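Local coordinates for protein flavodoxin-like domain (Synechococcus elongatus PCC 6301, PDB 3HLY) that probably binds a flavin mononucleotide cofactor and passes electrons as the flavodoxin-like domain of a larger flavoprotein, at residues 100-105 with 110-115; 55-60 with 70-75; 26-31 with 141-146. All blocks are in the same frame, centred on the assembly; numbering follows the deposited sequence.

Contact 1 of 3, residues 100-105 with 110-115; sequences ALLAQF and LHTAFP
L110 turns back onto F105 and meets it twice, by backbone and by side chain. L110 N gives a hydrogen bond to F105 O at 3.0 Å. The bond is nearly straight at the hydrogen (164°), but the donor stands 32° out of the carbonyl plane. The leucine side chain then runs past the same oxygen. L110 CB is 3.5 Å from F105 O. CG follows, a little farther from that oxygen. Here the branch forks. L110 CD1 comes within 3.3 Å of F105 O and also touches the ring at F105 CD1. L110 CD2, the other methyl, reaches F105 CD1 at 3.9 Å, approaching the ring obliquely. CG beside the backbone N (chi1 -72°) brings the fork over to F105. L110 also touches A79 and Q83, and F105 touches F76 and I85. An alanine here would remove both methyls and would probably leave the CD1 side of the F105 ring without this neighbour, opening a gap beside A79 and Q83. One helical turn back, L102 makes a smaller contact. Its CG lies anti to the backbone N, which brings L102 CD1 to within 3.8 Å of T112 CG2. L102 also rests on L87 of the neighbouring strand. Helix 98-107 is in this way joined to the short edge strand 111-112 that follows it. This is the second half of a right-handed beta-alpha-beta crossover, the repeating element of the flavodoxin fold.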
ATOM      1  N   ALA A 100       8.791 -10.316  -2.626  1.00 45.00           N
ATOM      2  CA  ALA A 100       8.834 -10.868  -1.276  1.00 42.89           C
ATOM      3  C   ALA A 100       7.558 -10.541  -0.493  1.00 45.13           C
ATOM      4  O   ALA A 100       6.967 -11.422   0.133  1.00 43.22           O
ATOM      5  CB  ALA A 100      10.061 -10.331  -0.532  1.00 41.83           C
ATOM      6  N   LEU A 101       7.147  -9.273  -0.526  1.00 42.86           N
ATOM      7  CA  LEU A 101       5.936  -8.843   0.162  1.00 36.87           C
ATOM      8  C   LEU A 101       4.747  -9.543  -0.458  1.00 33.48           C
ATOM      9  O   LEU A 101       3.894 -10.062   0.248  1.00 39.84           O
ATOM     10  CB  LEU A 101       5.722  -7.330   0.027  1.00 47.17           C
ATOM     11  CG  LEU A 101       6.599  -6.367   0.823  1.00 52.10           C
ATOM     12  CD1 LEU A 101       6.443  -6.642   2.311  1.00 39.97           C
ATOM     13  CD2 LEU A 101       8.045  -6.534   0.397  1.00 67.65           C
ATOM     14  N   LEU A 102       4.702  -9.558  -1.784  1.00 29.21           N
ATOM     15  CA  LEU A 102       3.596 -10.180  -2.496  1.00 33.67           C
ATOM     16  C   LEU A 102       3.407 -11.647  -2.098  1.00 50.20           C
ATOM     17  O   LEU A 102       2.274 -12.115  -1.969  1.00 59.62           O
ATOM     18  CB  LEU A 102       3.803 -10.057  -4.014  1.00 26.71           C
ATOM     19  CG  LEU A 102       2.716 -10.662  -4.914  1.00 34.33           C
ATOM     20  CD1 LEU A 102       1.374  -9.975  -4.658  1.00 36.58           C
ATOM     21  CD2 LEU A 102       3.116 -10.510  -6.368  1.00 40.92           C
ATOM     22  N   ALA A 103       4.507 -12.369  -1.905  1.00 43.27           N
ATOM     23  CA  ALA A 103       4.417 -13.773  -1.510  1.00 45.27           C
ATOM     24  C   ALA A 103       3.721 -13.871  -0.150  1.00 35.64           C
ATOM     25  O   ALA A 103       2.761 -14.623   0.019  1.00 43.20           O
ATOM     26  CB  ALA A 103       5.811 -14.397  -1.447  1.00 45.98           C
ATOM     27  N   GLN A 104       4.196 -13.081   0.804  1.00 27.90           N
ATOM     28  CA  GLN A 104       3.624 -13.060   2.143  1.00 39.28           C
ATOM     29  C   GLN A 104       2.116 -12.828   2.162  1.00 42.65           C
ATOM     30  O   GLN A 104       1.388 -13.554   2.835  1.00 54.54           O
ATOM     31  CB  GLN A 104       4.309 -11.992   2.983  1.00 46.04           C
ATOM     32  CG  GLN A 104       5.280 -12.548   3.990  1.00 53.92           C
ATOM     33  CD  GLN A 104       5.956 -11.461   4.773  1.00 59.67           C
ATOM     34  OE1 GLN A 104       6.767 -10.705   4.228  1.00 65.31           O
ATOM     35  NE2 GLN A 104       5.620 -11.359   6.059  1.00 49.02           N
ATOM     36  N   PHE A 105       1.646 -11.830   1.416  1.00 38.26           N
ATOM     37  CA  PHE A 105       0.223 -11.527   1.362  1.00 32.18           C
ATOM     38  C   PHE A 105      -0.598 -12.616   0.678  1.00 30.58           C
ATOM     39  O   PHE A 105      -1.689 -12.959   1.138  1.00 35.64           O
ATOM     40  CB  PHE A 105      -0.018 -10.183   0.659  1.00 25.51           C
ATOM     41  CG  PHE A 105       0.333  -8.984   1.498  1.00 28.84           C
ATOM     42  CD1 PHE A 105      -0.422  -8.662   2.623  1.00 29.29           C
ATOM     43  CD2 PHE A 105       1.421  -8.188   1.172  1.00 28.63           C
ATOM     44  CE1 PHE A 105      -0.101  -7.567   3.412  1.00 27.15           C
ATOM     45  CE2 PHE A 105       1.759  -7.089   1.949  1.00 27.49           C
ATOM     46  CZ  PHE A 105       0.989  -6.775   3.081  1.00 36.97           C
ATOM     47  N   LEU A 110      -4.552 -13.196   0.380  1.00 29.25           N
ATOM     48  CA  LEU A 110      -4.993 -11.971  -0.286  1.00 36.94           C
ATOM     49  C   LEU A 110      -4.770 -12.023  -1.796  1.00 35.46           C
ATOM     50  O   LEU A 110      -3.849 -12.683  -2.261  1.00 39.20           O
ATOM     51  CB  LEU A 110      -4.247 -10.750   0.272  1.00 29.01           C
ATOM     52  CG  LEU A 110      -4.543 -10.218   1.682  1.00 33.35           C
ATOM     53  CD1 LEU A 110      -3.729 -10.976   2.718  1.00 39.98           C
ATOM     54  CD2 LEU A 110      -4.180  -8.729   1.738  1.00 22.38           C
ATOM     55  N   HIS A 111      -5.626 -11.356  -2.562  1.00 38.11           N
ATOM     56  CA  HIS A 111      -5.404 -11.298  -4.005  1.00 39.11           C
ATOM     57  C   HIS A 111      -4.840  -9.888  -4.290  1.00 29.82           C
ATOM     58  O   HIS A 111      -4.846  -9.025  -3.403  1.00 26.00           O
ATOM     59  CB  HIS A 111      -6.698 -11.579  -4.794  1.00 37.55           C
ATOM     60  CG  HIS A 111      -7.818 -10.627  -4.520  1.00 41.88           C
ATOM     61  ND1 HIS A 111      -8.380  -9.842  -5.503  1.00 40.86           N
ATOM     62  CD2 HIS A 111      -8.531 -10.384  -3.395  1.00 44.08           C
ATOM     63  CE1 HIS A 111      -9.392  -9.162  -4.999  1.00 43.11           C
ATOM     64  NE2 HIS A 111      -9.506  -9.473  -3.721  1.00 48.29           N
ATOM     65  N   THR A 112      -4.318  -9.653  -5.493  1.00 29.75           N
ATOM     66  CA  THR A 112      -3.753  -8.332  -5.804  1.00 25.32           C
ATOM     67  C   THR A 112      -4.843  -7.303  -6.061  1.00 37.28           C
ATOM     68  O   THR A 112      -5.860  -7.605  -6.678  1.00 43.90           O
ATOM     69  CB  THR A 112      -2.852  -8.371  -7.050  1.00 32.50           C
ATOM     70  OG1 THR A 112      -3.618  -8.828  -8.170  1.00 43.54           O
ATOM     71  CG2 THR A 112      -1.664  -9.284  -6.828  1.00 34.18           C
ATOM     72  N   ALA A 113      -4.647  -6.074  -5.596  1.00 41.53           N
ATOM     73  CA  ALA A 113      -5.667  -5.052  -5.826  1.00 39.38           C
ATOM     74  C   ALA A 113      -5.511  -4.472  -7.237  1.00 37.71           C
ATOM     75  O   ALA A 113      -6.459  -3.940  -7.810  1.00 37.54           O
ATOM     76  CB  ALA A 113      -5.562  -3.957  -4.775  1.00 30.19           C
ATOM     77  N   PHE A 114      -4.301  -4.595  -7.774  1.00 30.16           N
ATOM     78  CA  PHE A 114      -3.931  -4.134  -9.108  1.00 27.02           C
ATOM     79  C   PHE A 114      -2.528  -4.685  -9.378  1.00 33.72           C
ATOM     80  O   PHE A 114      -1.872  -5.167  -8.465  1.00 30.51           O
ATOM     81  CB  PHE A 114      -3.933  -2.587  -9.204  1.00 16.83           C
ATOM     82  CG  PHE A 114      -3.242  -1.867  -8.050  1.00 23.44           C
ATOM     83  CD1 PHE A 114      -3.992  -1.157  -7.107  1.00 24.18           C
ATOM     84  CD2 PHE A 114      -1.853  -1.870  -7.930  1.00 15.50           C
ATOM     85  CE1 PHE A 114      -3.362  -0.449  -6.046  1.00 22.31           C
ATOM     86  CE2 PHE A 114      -1.214  -1.169  -6.879  1.00 20.87           C
ATOM     87  CZ  PHE A 114      -1.966  -0.460  -5.939  1.00 14.69           C
ATOM     88  N   PRO A 115      -2.053  -4.640 -10.636  1.00 34.53           N
ATOM     89  CA  PRO A 115      -0.698  -5.174 -10.858  1.00 32.12           C
ATOM     90  C   PRO A 115       0.359  -4.373 -10.091  1.00 33.43           C
ATOM     91  O   PRO A 115       0.345  -3.138 -10.089  1.00 28.78           O
ATOM     92  CB  PRO A 115      -0.509  -5.055 -12.378  1.00 25.93           C
ATOM     93  CG  PRO A 115      -1.915  -5.220 -12.910  1.00 33.45           C
ATOM     94  CD  PRO A 115      -2.753  -4.403 -11.912  1.00 30.83           C
TER

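Contact 2 of 3, residues 55-60 with 70-75; sequences IVLGTP and TALSTI
P60 pushes its ring into the fork of L72. The projecting corner is P60 CG. It lies 3.5 Å from L72 CD1 and 3.8 Å from L72 CD2, so both methyls of the leucine embrace one ring carbon. P60 CB follows behind and touches only the CD1 side of the fork. The two side chains meet at a slant. L72 CD1 has a second neighbour, L57 CD2, at the looser distance of 4.3 Å. It touches the proline and L57 from two directions about a right angle apart. L57 points from strand 54-58 toward the helix, and with CG anti to the backbone N (chi1 -166°) its two methyls reach I75 and L72. The methyls of this fork part company: CD2 turns to L72, while L57 CD1 meets I75 CD1 at 3.9 Å. I75 answers with an extended arm, its chi2 of 172° carrying CD1 away from the helix backbone and over to the strand. L72 and I75 are three residues apart on helix 66-78, so the end of L57 is met by both, one on each methyl. Around this core L57 also packs on L37 and L87, and P60 on L8. No hydrogen bond crosses between the two segments. The strand's backbone groups are instead paired inside the sheet, with L4 and G6 on one neighbouring strand and A84 and G86 on the other. Between these two segments the joining is apolar contact: methyls and a proline ring, largely withdrawn from water, L72 less fully than the others, with shape rather than bond direction setting their positions.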
ATOM      1  N   ILE A  55      -5.659  -2.983   0.977  1.00 21.41           N
ATOM      2  CA  ILE A  55      -4.443  -2.492   1.579  1.00 25.98           C
ATOM      3  C   ILE A  55      -3.439  -2.129   0.472  1.00 25.46           C
ATOM      4  O   ILE A  55      -3.189  -2.921  -0.426  1.00 26.04           O
ATOM      5  CB  ILE A  55      -3.810  -3.567   2.466  1.00 29.01           C
ATOM      6  CG1 ILE A  55      -4.802  -4.004   3.557  1.00 31.30           C
ATOM      7  CG2 ILE A  55      -2.531  -3.046   3.068  1.00 37.11           C
ATOM      8  CD1 ILE A  55      -4.336  -5.208   4.324  1.00 27.48           C
ATOM      9  N   VAL A  56      -2.892  -0.927   0.538  1.00 19.52           N
ATOM     10  CA  VAL A  56      -1.884  -0.489  -0.423  1.00 16.32           C
ATOM     11  C   VAL A  56      -0.647  -0.201   0.410  1.00 20.45           C
ATOM     12  O   VAL A  56      -0.712   0.554   1.388  1.00 25.99           O
ATOM     13  CB  VAL A  56      -2.304   0.778  -1.148  1.00 23.07           C
ATOM     14  CG1 VAL A  56      -1.149   1.293  -2.020  1.00 22.79           C
ATOM     15  CG2 VAL A  56      -3.516   0.486  -2.001  1.00 22.85           C
ATOM     16  N   LEU A  57       0.462  -0.819   0.032  1.00 17.41           N
ATOM     17  CA  LEU A  57       1.720  -0.651   0.743  1.00 29.74           C
ATOM     18  C   LEU A  57       2.895  -0.251  -0.165  1.00 28.23           C
ATOM     19  O   LEU A  57       3.069  -0.793  -1.256  1.00 28.12           O
ATOM     20  CB  LEU A  57       2.049  -1.969   1.447  1.00 37.94           C
ATOM     21  CG  LEU A  57       3.130  -1.983   2.510  1.00 44.99           C
ATOM     22  CD1 LEU A  57       2.669  -1.119   3.669  1.00 43.24           C
ATOM     23  CD2 LEU A  57       3.397  -3.428   2.958  1.00 40.62           C
ATOM     24  N   GLY A  58       3.688   0.715   0.278  1.00 26.20           N
ATOM     25  CA  GLY A  58       4.859   1.103  -0.489  1.00 22.15           C
ATOM     26  C   GLY A  58       5.949   0.178   0.027  1.00 34.07           C
ATOM     27  O   GLY A  58       5.887  -0.230   1.185  1.00 35.72           O
ATOM     28  N   THR A  59       6.925  -0.181  -0.800  1.00 26.62           N
ATOM     29  CA  THR A  59       7.990  -1.073  -0.334  1.00 28.40           C
ATOM     30  C   THR A  59       8.839  -0.438   0.753  1.00 41.83           C
ATOM     31  O   THR A  59       9.289   0.700   0.627  1.00 39.75           O
ATOM     32  CB  THR A  59       8.943  -1.498  -1.461  1.00 32.51           C
ATOM     33  OG1 THR A  59       9.404  -0.336  -2.153  1.00 38.81           O
ATOM     34  CG2 THR A  59       8.248  -2.440  -2.434  1.00 34.77           C
ATOM     35  N   PRO A  60       9.014  -1.157   1.865  1.00 61.90           N
ATOM     36  CA  PRO A  60       9.814  -0.690   2.996  1.00 63.91           C
ATOM     37  C   PRO A  60      11.208  -1.286   2.989  1.00 66.92           C
ATOM     38  O   PRO A  60      11.390  -2.489   2.815  1.00 70.73           O
ATOM     39  CB  PRO A  60       9.008  -1.133   4.205  1.00 61.39           C
ATOM     40  CG  PRO A  60       8.374  -2.404   3.727  1.00 64.47           C
ATOM     41  CD  PRO A  60       8.003  -2.141   2.300  1.00 63.11           C
ATOM     42  N   THR A  70       7.724  -2.897  13.427  1.00 51.06           N
ATOM     43  CA  THR A  70       6.586  -3.209  14.282  1.00 62.02           C
ATOM     44  C   THR A  70       5.308  -2.895  13.502  1.00 60.74           C
ATOM     45  O   THR A  70       4.317  -3.623  13.569  1.00 69.80           O
ATOM     46  CB  THR A  70       6.607  -2.353  15.563  1.00 65.40           C
ATOM     47  OG1 THR A  70       7.875  -2.493  16.210  1.00 69.24           O
ATOM     48  CG2 THR A  70       5.515  -2.795  16.515  1.00 66.39           C
ATOM     49  N   ALA A  71       5.341  -1.784  12.775  1.00 40.32           N
ATOM     50  CA  ALA A  71       4.204  -1.374  11.966  1.00 47.63           C
ATOM     51  C   ALA A  71       3.981  -2.445  10.890  1.00 46.66           C
ATOM     52  O   ALA A  71       2.870  -2.939  10.703  1.00 36.29           O
ATOM     53  CB  ALA A  71       4.496  -0.018  11.315  1.00 37.71           C
ATOM     54  N   LEU A  72       5.064  -2.811  10.208  1.00 37.52           N
ATOM     55  CA  LEU A  72       5.009  -3.805   9.147  1.00 44.29           C
ATOM     56  C   LEU A  72       4.435  -5.118   9.675  1.00 51.79           C
ATOM     57  O   LEU A  72       3.490  -5.662   9.101  1.00 47.17           O
ATOM     58  CB  LEU A  72       6.407  -4.032   8.577  1.00 49.05           C
ATOM     59  CG  LEU A  72       6.487  -4.319   7.077  1.00 64.35           C
ATOM     60  CD1 LEU A  72       6.038  -3.084   6.299  1.00 61.99           C
ATOM     61  CD2 LEU A  72       7.919  -4.696   6.695  1.00 81.75           C
ATOM     62  N   SER A  73       4.999  -5.612  10.780  1.00 53.38           N
ATOM     63  CA  SER A  73       4.539  -6.861  11.386  1.00 45.32           C
ATOM     64  C   SER A  73       3.069  -6.788  11.776  1.00 47.92           C
ATOM     65  O   SER A  73       2.339  -7.781  11.696  1.00 45.59           O
ATOM     66  CB  SER A  73       5.371  -7.184  12.628  1.00 47.50           C
ATOM     67  OG  SER A  73       6.722  -7.447  12.283  1.00 70.34           O
ATOM     68  N   THR A  74       2.631  -5.607  12.197  1.00 47.44           N
ATOM     69  CA  THR A  74       1.249  -5.431  12.601  1.00 51.32           C
ATOM     70  C   THR A  74       0.277  -5.556  11.423  1.00 52.24           C
ATOM     71  O   THR A  74      -0.868  -5.988  11.595  1.00 52.48           O
ATOM     72  CB  THR A  74       1.045  -4.070  13.284  1.00 50.62           C
ATOM     73  OG1 THR A  74       1.963  -3.946  14.380  1.00 56.07           O
ATOM     74  CG2 THR A  74      -0.376  -3.955  13.807  1.00 42.59           C
ATOM     75  N   ILE A  75       0.726  -5.161  10.232  1.00 41.07           N
ATOM     76  CA  ILE A  75      -0.118  -5.261   9.040  1.00 33.75           C
ATOM     77  C   ILE A  75      -0.247  -6.744   8.679  1.00 41.67           C
ATOM     78  O   ILE A  75      -1.349  -7.253   8.481  1.00 38.06           O
ATOM     79  CB  ILE A  75       0.498  -4.462   7.851  1.00 23.16           C
ATOM     80  CG1 ILE A  75       0.470  -2.961   8.175  1.00 27.58           C
ATOM     81  CG2 ILE A  75      -0.253  -4.770   6.548  1.00 22.56           C
ATOM     82  CD1 ILE A  75       1.205  -2.080   7.175  1.00 24.42           C
TER

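Contact 3 of 3, residues 26-31 with 141-146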
ATOM      1  N   VAL A  26      -9.837   8.080  -4.417  1.00 33.66           N
ATOM      2  CA  VAL A  26     -10.927   8.918  -3.905  1.00 35.23           C
ATOM      3  C   VAL A  26     -11.893   9.366  -4.993  1.00 33.37           C
ATOM      4  O   VAL A  26     -13.069   9.535  -4.728  1.00 27.98           O
ATOM      5  CB  VAL A  26     -10.414  10.183  -3.126  1.00 37.16           C
ATOM      6  CG1 VAL A  26      -9.691   9.757  -1.881  1.00 13.35           C
ATOM      7  CG2 VAL A  26      -9.524  11.031  -4.017  1.00 22.65           C
ATOM      8  N   LYS A  27     -11.403   9.548  -6.218  1.00 32.32           N
ATOM      9  CA  LYS A  27     -12.276   9.947  -7.325  1.00 36.80           C
ATOM     10  C   LYS A  27     -13.410   8.939  -7.518  1.00 38.99           C
ATOM     11  O   LYS A  27     -14.505   9.302  -7.954  1.00 50.49           O
ATOM     12  CB  LYS A  27     -11.492  10.050  -8.642  1.00 48.31           C
ATOM     13  CG  LYS A  27     -10.519  11.215  -8.719  1.00 52.90           C
ATOM     14  CD  LYS A  27      -9.923  11.321 -10.113  1.00 62.14           C
ATOM     15  CE  LYS A  27      -8.817  12.357 -10.157  1.00 65.62           C
ATOM     16  NZ  LYS A  27      -9.281  13.677  -9.646  1.00 71.08           N
ATOM     17  N   THR A  28     -13.152   7.674  -7.200  1.00 35.54           N
ATOM     18  CA  THR A  28     -14.172   6.654  -7.363  1.00 36.98           C
ATOM     19  C   THR A  28     -15.112   6.620  -6.190  1.00 49.17           C
ATOM     20  O   THR A  28     -16.064   5.844  -6.202  1.00 60.93           O
ATOM     21  CB  THR A  28     -13.594   5.246  -7.472  1.00 36.32           C
ATOM     22  OG1 THR A  28     -13.191   4.804  -6.169  1.00 28.67           O
ATOM     23  CG2 THR A  28     -12.409   5.234  -8.428  1.00 28.39           C
ATOM     24  N   GLY A  29     -14.834   7.425  -5.163  1.00 40.22           N
ATOM     25  CA  GLY A  29     -15.711   7.438  -4.008  1.00 29.94           C
ATOM     26  C   GLY A  29     -15.321   6.516  -2.875  1.00 32.02           C
ATOM     27  O   GLY A  29     -16.083   6.348  -1.926  1.00 41.57           O
ATOM     28  N   VAL A  30     -14.145   5.909  -2.951  1.00 32.63           N
ATOM     29  CA  VAL A  30     -13.701   5.037  -1.867  1.00 34.87           C
ATOM     30  C   VAL A  30     -13.060   5.920  -0.792  1.00 40.40           C
ATOM     31  O   VAL A  30     -12.440   6.929  -1.123  1.00 45.14           O
ATOM     32  CB  VAL A  30     -12.651   4.031  -2.356  1.00 43.25           C
ATOM     33  CG1 VAL A  30     -12.058   3.283  -1.171  1.00 47.11           C
ATOM     34  CG2 VAL A  30     -13.294   3.061  -3.340  1.00 44.66           C
ATOM     35  N   ALA A  31     -13.231   5.564   0.478  1.00 29.01           N
ATOM     36  CA  ALA A  31     -12.631   6.330   1.576  1.00 34.14           C
ATOM     37  C   ALA A  31     -11.208   5.832   1.791  1.00 34.95           C
ATOM     38  O   ALA A  31     -11.000   4.668   2.115  1.00 37.80           O
ATOM     39  CB  ALA A  31     -13.426   6.152   2.866  1.00 33.37           C
ATOM     40  N   TRP A 141     -13.329  -1.514  -8.785  1.00 32.47           N
ATOM     41  CA  TRP A 141     -13.554  -2.927  -8.460  1.00 32.43           C
ATOM     42  C   TRP A 141     -14.295  -3.065  -7.134  1.00 32.54           C
ATOM     43  O   TRP A 141     -15.064  -4.015  -6.938  1.00 33.93           O
ATOM     44  CB  TRP A 141     -12.235  -3.728  -8.397  1.00 27.92           C
ATOM     45  CG  TRP A 141     -11.712  -4.152  -9.758  1.00 25.68           C
ATOM     46  CD1 TRP A 141     -10.554  -3.746 -10.357  1.00 22.60           C
ATOM     47  CD2 TRP A 141     -12.356  -5.033 -10.692  1.00 21.68           C
ATOM     48  NE1 TRP A 141     -10.437  -4.312 -11.604  1.00 26.21           N
ATOM     49  CE2 TRP A 141     -11.530  -5.108 -11.835  1.00 24.03           C
ATOM     50  CE3 TRP A 141     -13.552  -5.765 -10.673  1.00 27.78           C
ATOM     51  CZ2 TRP A 141     -11.861  -5.891 -12.954  1.00 34.33           C
ATOM     52  CZ3 TRP A 141     -13.881  -6.546 -11.788  1.00 27.36           C
ATOM     53  CH2 TRP A 141     -13.037  -6.600 -12.907  1.00 28.20           C
ATOM     54  N   LEU A 142     -14.060  -2.119  -6.224  1.00 36.31           N
ATOM     55  CA  LEU A 142     -14.712  -2.147  -4.916  1.00 37.24           C
ATOM     56  C   LEU A 142     -16.104  -1.535  -5.016  1.00 33.89           C
ATOM     57  O   LEU A 142     -17.059  -2.081  -4.475  1.00 37.06           O
ATOM     58  CB  LEU A 142     -13.875  -1.389  -3.887  1.00 33.38           C
ATOM     59  CG  LEU A 142     -12.472  -1.936  -3.656  1.00 40.72           C
ATOM     60  CD1 LEU A 142     -11.626  -0.868  -2.990  1.00 33.25           C
ATOM     61  CD2 LEU A 142     -12.526  -3.210  -2.824  1.00 39.00           C
ATOM     62  N   THR A 143     -16.215  -0.408  -5.716  1.00 43.11           N
ATOM     63  CA  THR A 143     -17.500   0.269  -5.905  1.00 50.76           C
ATOM     64  C   THR A 143     -18.534  -0.631  -6.585  1.00 64.53           C
ATOM     65  O   THR A 143     -19.740  -0.398  -6.467  1.00 72.21           O
ATOM     66  CB  THR A 143     -17.361   1.541  -6.771  1.00 53.67           C
ATOM     67  OG1 THR A 143     -16.430   2.438  -6.163  1.00 61.80           O
ATOM     68  CG2 THR A 143     -18.702   2.255  -6.891  1.00 69.41           C
ATOM     69  N   ARG A 144     -18.061  -1.648  -7.303  1.00 65.98           N
ATOM     70  CA  ARG A 144     -18.949  -2.573  -8.000  1.00 61.76           C
ATOM     71  C   ARG A 144     -19.228  -3.851  -7.210  1.00 70.96           C
ATOM     72  O   ARG A 144     -20.238  -4.515  -7.437  1.00 87.25           O
ATOM     73  CB  ARG A 144     -18.369  -2.923  -9.373  1.00 66.80           C
ATOM     74  CG  ARG A 144     -18.556  -1.825 -10.412  1.00 70.84           C
ATOM     75  CD  ARG A 144     -17.647  -2.032 -11.608  1.00 62.43           C
ATOM     76  NE  ARG A 144     -17.901  -1.065 -12.673  1.00 58.86           N
ATOM     77  CZ  ARG A 144     -18.925  -1.131 -13.520  1.00 57.75           C
ATOM     78  NH1 ARG A 144     -19.804  -2.122 -13.429  1.00 62.06           N
ATOM     79  NH2 ARG A 144     -19.058  -0.216 -14.471  1.00 46.43           N
ATOM     80  N   ALA A 145     -18.337  -4.197  -6.286  1.00 69.17           N
ATOM     81  CA  ALA A 145     -18.522  -5.392  -5.468  1.00 67.88           C
ATOM     82  C   ALA A 145     -19.364  -5.029  -4.241  1.00 78.58           C
ATOM     83  O   ALA A 145     -19.139  -5.542  -3.140  1.00 79.81           O
ATOM     84  CB  ALA A 145     -17.171  -5.944  -5.036  1.00 54.81           C
ATOM     85  N   ASP A 146     -20.332  -4.137  -4.443  1.00 79.97           N
ATOM     86  CA  ASP A 146     -21.211  -3.685  -3.369  1.00 85.47           C
ATOM     87  C   ASP A 146     -22.607  -3.305  -3.880  1.00 98.18           C
ATOM     88  O   ASP A 146     -22.825  -3.302  -5.114  1.00 92.96           O
ATOM     89  CB  ASP A 146     -20.577  -2.492  -2.651  1.00 70.46           C
TER
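T28 and T143 meet at the one flat group of this contact, the peptide that joins T28 to G29. The hydroxyl T143 OG1 approaches its oxygen side from well off the carbonyl plane, at 3.4 Å from T28 O. This is a touch, not a hydrogen bond. No aromatic ring takes part. The peptide belongs to a Schellman motif that ends helix 14-27. G29 takes positive phi (94°) there, where a CB would jam against the carbonyl oxygen of T28. The turn leads to strand 32-36 of the flavodoxin-like fold, and helix 125-144, the last of the chain, packs beside it. Both threonine hydroxyls have stronger partners at home: T28 OG1 bonds to L25 O, and T143 OG1, beside its own backbone N (chi1 -58°), turns back along the helix to bond G139 O. They lie 4.0 Å apart, OG1 to OG1. Beside the threonines the contact is apolar. V30 and L142 each point toward the other segment, and both rest on V3 of strand 3-7. L142 also touches R53. The contact is small and lies at the surface. Its apolar pair is a loose one, V30 CG2 to L142 CD1 at 4.3 Å.

In the fold
Contacts 1 and 2 belong to consecutive beta-alpha-beta units on one sheet, and their centres are 12 Å apart. They touch directly. F105 CZ of contact 1 lies 4.1 Å from L57 CD2 of contact 2, which merges the two cores under helices 66-78 and 98-107. Across the sheet, F114 CE1 lies 4.2 Å from V56 CG2. Contact 3 stands apart, its centre 20 Å from that of contact 1 and 22 Å from that of contact 2. It joins the end of helix 14-27 to helix 125-144. No cofactor is modelled. In flavodoxins the flavin sits at the C-terminal ends of the strands, so T59 and P60, just after strand 54-58, probably lie near that site.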